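Local coordinates for tail fiber protein (Acinetobacter phage AM24, PDB 5W5P) that probably recognises the capsular polysaccharide of Acinetobacter baumannii as the trimeric tailspike of the phage, and may degrade it, at residues A[123-128]-A[149-154]; A[136-141]-A[145-150]. All coordinates share one frame; numbering follows the deposited sequence.

Interaction 1. Residues A[123-128]-A[149-154]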
loop_
_atom_site.group_PDB
_atom_site.type_symbol
_atom_site.label_atom_id
_atom_site.label_comp_id
_atom_site.label_asym_id
_atom_site.label_seq_id
_atom_site.Cartn_x
_atom_site.Cartn_y
_atom_site.Cartn_z
ATOM N N ALA A 123 20.801 -34.150 -4.506
ATOM C CA ALA A 123 20.143 -35.437 -4.718
ATOM C C ALA A 123 19.366 -35.870 -3.481
ATOM O O ALA A 123 18.288 -36.466 -3.593
ATOM C CB ALA A 123 21.172 -36.501 -5.105
ATOM N N GLN A 124 19.896 -35.571 -2.293
ATOM C CA GLN A 124 19.197 -35.894 -1.056
ATOM C C GLN A 124 18.030 -34.944 -0.818
ATOM O O GLN A 124 16.975 -35.366 -0.332
ATOM C CB GLN A 124 20.174 -35.859 0.124
ATOM C CG GLN A 124 21.218 -36.967 0.107
ATOM C CD GLN A 124 22.429 -36.629 -0.756
ATOM O OE1 GLN A 124 23.027 -35.564 -0.615
ATOM N NE2 GLN A 124 22.797 -37.541 -1.648
ATOM N N VAL A 125 18.203 -33.660 -1.150
ATOM C CA VAL A 125 17.083 -32.722 -1.105
ATOM C C VAL A 125 15.984 -33.172 -2.055
ATOM O O VAL A 125 14.792 -33.096 -1.734
ATOM C CB VAL A 125 17.564 -31.292 -1.427
ATOM C CG1 VAL A 125 16.379 -30.342 -1.588
ATOM C CG2 VAL A 125 18.510 -30.784 -0.348
ATOM N N GLN A 126 16.365 -33.664 -3.236
ATOM C CA GLN A 126 15.374 -34.163 -4.184
ATOM C C GLN A 126 14.590 -35.332 -3.600
ATOM O O GLN A 126 13.377 -35.441 -3.812
ATOM C CB GLN A 126 16.054 -34.574 -5.490
ATOM C CG GLN A 126 15.087 -34.998 -6.587
ATOM C CD GLN A 126 14.281 -33.833 -7.131
ATOM O OE1 GLN A 126 14.792 -33.018 -7.906
ATOM N NE2 GLN A 126 13.017 -33.742 -6.724
ATOM N N LYS A 127 15.265 -36.213 -2.857
ATOM C CA LYS A 127 14.578 -37.346 -2.243
ATOM C C LYS A 127 13.555 -36.878 -1.214
ATOM O O LYS A 127 12.454 -37.431 -1.124
ATOM C CB LYS A 127 15.594 -38.291 -1.599
ATOM C CG LYS A 127 16.347 -39.174 -2.584
ATOM C CD LYS A 127 17.320 -40.094 -1.860
ATOM C CE LYS A 127 17.792 -41.236 -2.749
ATOM N NZ LYS A 127 18.479 -42.299 -1.949
ATOM N N ALA A 128 13.900 -35.857 -0.427
ATOM C CA ALA A 128 12.940 -35.313 0.528
ATOM C C ALA A 128 11.757 -34.649 -0.174
ATOM O O ALA A 128 10.633 -34.698 0.338
ATOM C CB ALA A 128 13.639 -34.327 1.466
ATOM N N THR A 149 22.995 -28.584 -7.843
ATOM C CA THR A 149 22.218 -29.210 -8.898
ATOM C C THR A 149 20.766 -28.793 -8.709
ATOM O O THR A 149 20.253 -28.849 -7.579
ATOM C CB THR A 149 22.347 -30.738 -8.858
ATOM O OG1 THR A 149 23.735 -31.100 -8.851
ATOM C CG2 THR A 149 21.656 -31.376 -10.061
ATOM N N PRO A 150 20.081 -28.347 -9.762
ATOM C CA PRO A 150 18.681 -27.937 -9.598
ATOM C C PRO A 150 17.837 -29.081 -9.057
ATOM O O PRO A 150 17.970 -30.233 -9.482
ATOM C CB PRO A 150 18.263 -27.534 -11.016
ATOM C CG PRO A 150 19.543 -27.153 -11.687
ATOM C CD PRO A 150 20.580 -28.080 -11.122
ATOM N N VAL A 151 16.998 -28.757 -8.077
ATOM C CA VAL A 151 16.031 -29.689 -7.514
ATOM C C VAL A 151 14.665 -29.322 -8.066
ATOM O O VAL A 151 14.269 -28.150 -8.038
ATOM C CB VAL A 151 16.043 -29.648 -5.977
ATOM C CG1 VAL A 151 14.789 -30.305 -5.410
ATOM C CG2 VAL A 151 17.291 -30.329 -5.444
ATOM N N GLY A 152 13.951 -30.312 -8.595
ATOM C CA GLY A 152 12.674 -30.077 -9.236
ATOM C C GLY A 152 11.522 -30.401 -8.302
ATOM O O GLY A 152 11.487 -31.471 -7.689
ATOM N N LEU A 153 10.561 -29.442 -8.208
ATOM C CA LEU A 153 9.319 -29.552 -7.460
ATOM C C LEU A 153 8.247 -30.238 -8.304
ATOM O O LEU A 153 8.212 -30.072 -9.528
ATOM C CB LEU A 153 8.834 -28.170 -7.031
ATOM C CG LEU A 153 9.639 -27.494 -5.921
ATOM C CD1 LEU A 153 9.115 -26.105 -5.667
ATOM C CD2 LEU A 153 9.594 -28.319 -4.650
ATOM N N PRO A 154 7.368 -31.018 -7.668
ATOM C CA PRO A 154 6.342 -31.750 -8.421
ATOM C C PRO A 154 5.396 -30.816 -9.167
ATOM O O PRO A 154 5.234 -29.641 -8.827
ATOM C CB PRO A 154 5.597 -32.536 -7.335
ATOM C CG PRO A 154 5.872 -31.788 -6.068
ATOM C CD PRO A 154 7.266 -31.256 -6.220
HETATM O O HOH W 1 17.124 -33.214 -8.913
#
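The carboxamide of Gln-126 closes two hydrogen bonds on the backbone of Gly-152. It joins helix 122-132 to strand 151-153 at the start of the parallel beta-helix that forms the tailspike shaft. The axes of the two short segments come within 8.2 Å and run nearly parallel, at 14°. No backbone atom of the helix bonds to the strand here, so the glutamine side chain spans the gap.

Its CB makes only a loose approach to the strand, 4.4 Å from Val-151 CG2. CG stands anti to the backbone N (chi1 -175°), and the bend at chi2 then turns the amide to the strand. CD packs against CG1 of Val-151. OE1 accepts the N-H of Gly-152, in the carbonyl plane and on a lone pair. The same OE1 also lies 3.6 Å from CA of Val-151. On the other branch, NE2 gives an almost straight bond to Gly-152 O, with 2.9 Å between the two atoms. That oxygen lies in the plane of the Gln-126 amide, so the two bonds together fix the rotation of the group. A water donates to Pro-150 O at 3.2 Å, but its approach to Gln-126 OE1, 2.5 Å, is too short to be relied on. NE2 also bonds to Asp-130 one helical turn on.

Beside this polar clamp lies a small apolar contact. Val-125 and Val-151 cross at about a right angle, and their methyls meet in the interior. Val-151 also packs on Ser-122 and Val-129 of the same helix. On its other side, strand 151-153 pairs in parallel with strand 182-184 through backbone bonds of Val-151 and Leu-153. The closest apolar approach between the segments is Val-125 CG1 to Val-151 CG2, at 4.0 Å.

Interaction 2. Residues A[136-141]-A[145-150]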
loop_
_atom_site.group_PDB
_atom_site.type_symbol
_atom_site.label_atom_id
_atom_site.label_comp_id
_atom_site.label_asym_id
_atom_site.label_seq_id
_atom_site.Cartn_x
_atom_site.Cartn_y
_atom_site.Cartn_z
ATOM N N VAL A 136 9.790 -29.385 2.176
ATOM C CA VAL A 136 11.122 -29.712 2.664
ATOM C C VAL A 136 11.519 -28.720 3.748
ATOM O O VAL A 136 11.196 -27.530 3.663
ATOM C CB VAL A 136 12.128 -29.722 1.498
ATOM C CG1 VAL A 136 13.494 -30.209 1.950
ATOM C CG2 VAL A 136 11.600 -30.609 0.401
ATOM N N TRP A 137 12.217 -29.217 4.770
ATOM C CA TRP A 137 12.610 -28.436 5.938
ATOM C C TRP A 137 14.055 -28.777 6.275
ATOM O O TRP A 137 14.399 -29.956 6.402
ATOM C CB TRP A 137 11.666 -28.737 7.113
ATOM C CG TRP A 137 12.048 -28.209 8.482
ATOM C CD1 TRP A 137 11.717 -26.998 9.021
ATOM C CD2 TRP A 137 12.796 -28.904 9.494
ATOM N NE1 TRP A 137 12.224 -26.888 10.295
ATOM C CE2 TRP A 137 12.887 -28.047 10.611
ATOM C CE3 TRP A 137 13.390 -30.167 9.564
ATOM C CZ2 TRP A 137 13.558 -28.413 11.782
ATOM C CZ3 TRP A 137 14.054 -30.528 10.723
ATOM C CH2 TRP A 137 14.135 -29.654 11.815
ATOM N N PHE A 138 14.896 -27.753 6.419
ATOM C CA PHE A 138 16.339 -27.940 6.451
ATOM C C PHE A 138 16.940 -27.902 7.851
ATOM O O PHE A 138 18.146 -28.126 7.992
ATOM C CB PHE A 138 17.018 -26.891 5.573
ATOM C CG PHE A 138 16.896 -27.162 4.096
ATOM C CD1 PHE A 138 15.769 -26.763 3.390
ATOM C CD2 PHE A 138 17.909 -27.819 3.413
ATOM C CE1 PHE A 138 15.658 -27.010 2.030
ATOM C CE2 PHE A 138 17.803 -28.066 2.054
ATOM C CZ PHE A 138 16.676 -27.656 1.362
ATOM N N GLY A 139 16.148 -27.625 8.885
ATOM C CA GLY A 139 16.647 -27.710 10.247
ATOM C C GLY A 139 17.200 -26.401 10.784
ATOM O O GLY A 139 16.946 -25.314 10.257
ATOM N N ASN A 140 17.995 -26.521 11.851
ATOM C CA ASN A 140 18.419 -25.371 12.636
ATOM C C ASN A 140 19.753 -24.808 12.143
ATOM O O ASN A 140 20.381 -25.327 11.216
ATOM C CB ASN A 140 18.496 -25.735 14.122
ATOM C CG ASN A 140 19.578 -26.765 14.432
ATOM O OD1 ASN A 140 19.929 -27.603 13.602
ATOM N ND2 ASN A 140 20.102 -26.707 15.644
ATOM N N ALA A 141 20.196 -23.725 12.788
ATOM C CA ALA A 141 21.365 -22.976 12.339
ATOM C C ALA A 141 22.659 -23.768 12.437
ATOM O O ALA A 141 23.662 -23.355 11.846
ATOM C CB ALA A 141 21.498 -21.677 13.137
ATOM N N PHE A 145 24.078 -26.463 4.358
ATOM C CA PHE A 145 24.023 -27.353 3.208
ATOM C C PHE A 145 24.606 -26.673 1.973
ATOM O O PHE A 145 24.736 -25.448 1.908
ATOM C CB PHE A 145 22.583 -27.798 2.936
ATOM C CG PHE A 145 21.926 -28.480 4.105
ATOM C CD1 PHE A 145 21.995 -29.860 4.250
ATOM C CD2 PHE A 145 21.242 -27.744 5.062
ATOM C CE1 PHE A 145 21.394 -30.492 5.328
ATOM C CE2 PHE A 145 20.634 -28.367 6.136
ATOM C CZ PHE A 145 20.713 -29.745 6.274
ATOM N N LYS A 146 24.970 -27.490 0.988
ATOM C CA LYS A 146 25.455 -26.990 -0.293
ATOM C C LYS A 146 24.666 -27.657 -1.406
ATOM O O LYS A 146 24.670 -28.887 -1.518
ATOM C CB LYS A 146 26.951 -27.248 -0.473
ATOM C CG LYS A 146 27.446 -26.958 -1.877
ATOM C CD LYS A 146 28.920 -26.615 -1.885
ATOM C CE LYS A 146 29.767 -27.872 -1.875
ATOM N NZ LYS A 146 31.225 -27.562 -1.766
HETATM N N MSE A 147 23.994 -26.851 -2.224
HETATM C CA MSE A 147 23.267 -27.365 -3.379
HETATM C C MSE A 147 23.855 -26.820 -4.681
HETATM O O MSE A 147 23.995 -25.605 -4.851
HETATM C CB MSE A 147 21.784 -27.011 -3.278
HETATM C CG MSE A 147 21.105 -27.562 -2.040
HETATM SE SE MSE A 147 19.244 -26.999 -1.870
HETATM C CE MSE A 147 18.577 -27.606 -3.599
HETATM N N MSE A 148 24.196 -27.721 -5.598
HETATM C CA MSE A 148 24.821 -27.327 -6.859
HETATM C C MSE A 148 24.098 -27.879 -8.082
HETATM O O MSE A 148 24.537 -27.682 -9.215
HETATM C CB MSE A 148 26.275 -27.782 -6.891
HETATM C CG MSE A 148 27.014 -27.567 -5.590
HETATM SE SE MSE A 148 28.792 -28.336 -5.675
HETATM C CE MSE A 148 29.553 -27.167 -7.049
ATOM N N THR A 149 22.995 -28.584 -7.843
ATOM C CA THR A 149 22.218 -29.210 -8.898
ATOM C C THR A 149 20.766 -28.793 -8.709
ATOM O O THR A 149 20.253 -28.849 -7.579
ATOM C CB THR A 149 22.347 -30.738 -8.858
ATOM O OG1 THR A 149 23.735 -31.100 -8.851
ATOM C CG2 THR A 149 21.656 -31.376 -10.061
ATOM N N PRO A 150 20.081 -28.347 -9.762
ATOM C CA PRO A 150 18.681 -27.937 -9.598
ATOM C C PRO A 150 17.837 -29.081 -9.057
ATOM O O PRO A 150 17.970 -30.233 -9.482
ATOM C CB PRO A 150 18.263 -27.534 -11.016
ATOM C CG PRO A 150 19.543 -27.153 -11.687
ATOM C CD PRO A 150 20.580 -28.080 -11.122
#
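The rim of the Phe-145 ring lies close to a backbone oxygen: CE2 is 3.1 Å from Phe-138 O. The same residue also meets Phe-145 with its ring. This is a T-shaped pair, with the edge of Phe-138 toward the face of Phe-145. The centroids are 5.4 Å apart and the planes stand at 69°. CD2 of Phe-138 makes the touch, 3.7 Å from CD2 of Phe-145 and offset toward the rim of that face. CB of Phe-138 adds a contact to CE2.

In Phe-145, CG is anti to the carbonyl carbon (chi1 -57°). This directs the ring across to strand 135-140. Met-147, a selenomethionine, comes from the same strand two residues on. Its SE lies 4.2 Å from CZ of Phe-138, at the far end of that ring from CB. The approach is oblique, 64° off the ring normal, and makes a Met-aromatic contact. Phe-138 thus has Phe-145 along one edge and the selenium near its tip.

No hydrogen bond links the two segments. The contact is hydrophobic packing between consecutive strands on different faces of the beta-helix. Phe-138 O is bound instead by Arg-143, in the turn between the strands.

Each strand pairs with the next coil: 135-140 with 164-169, and 144-147 with 172-175. Phe-138 packs on Ile-166 and Val-173 of these strands, and Met-147 also reaches Val-173. Helix 122-132 closes the other end of the cluster, where Val-125 touches both Phe-138 and Met-147.

Overall arrangement
From the N terminus the chain enters helix 122-132, then runs through strands 135-140, 144-147 and 151-153. Interaction 2 closes the short turn between the second and third of these four elements. Interaction 1 closes a longer loop, from the helix to the last strand, and the loop of interaction 2 falls within it. They share Thr-149 and Pro-150, and their centres are 10 Å apart. Val-125 links them: its CG2 lies 3.7 Å from Phe-138 CE2, and its CG1 faces Met-147 CE. Together they tie the helix to three strands of the first coil, where the beta-helix shaft begins.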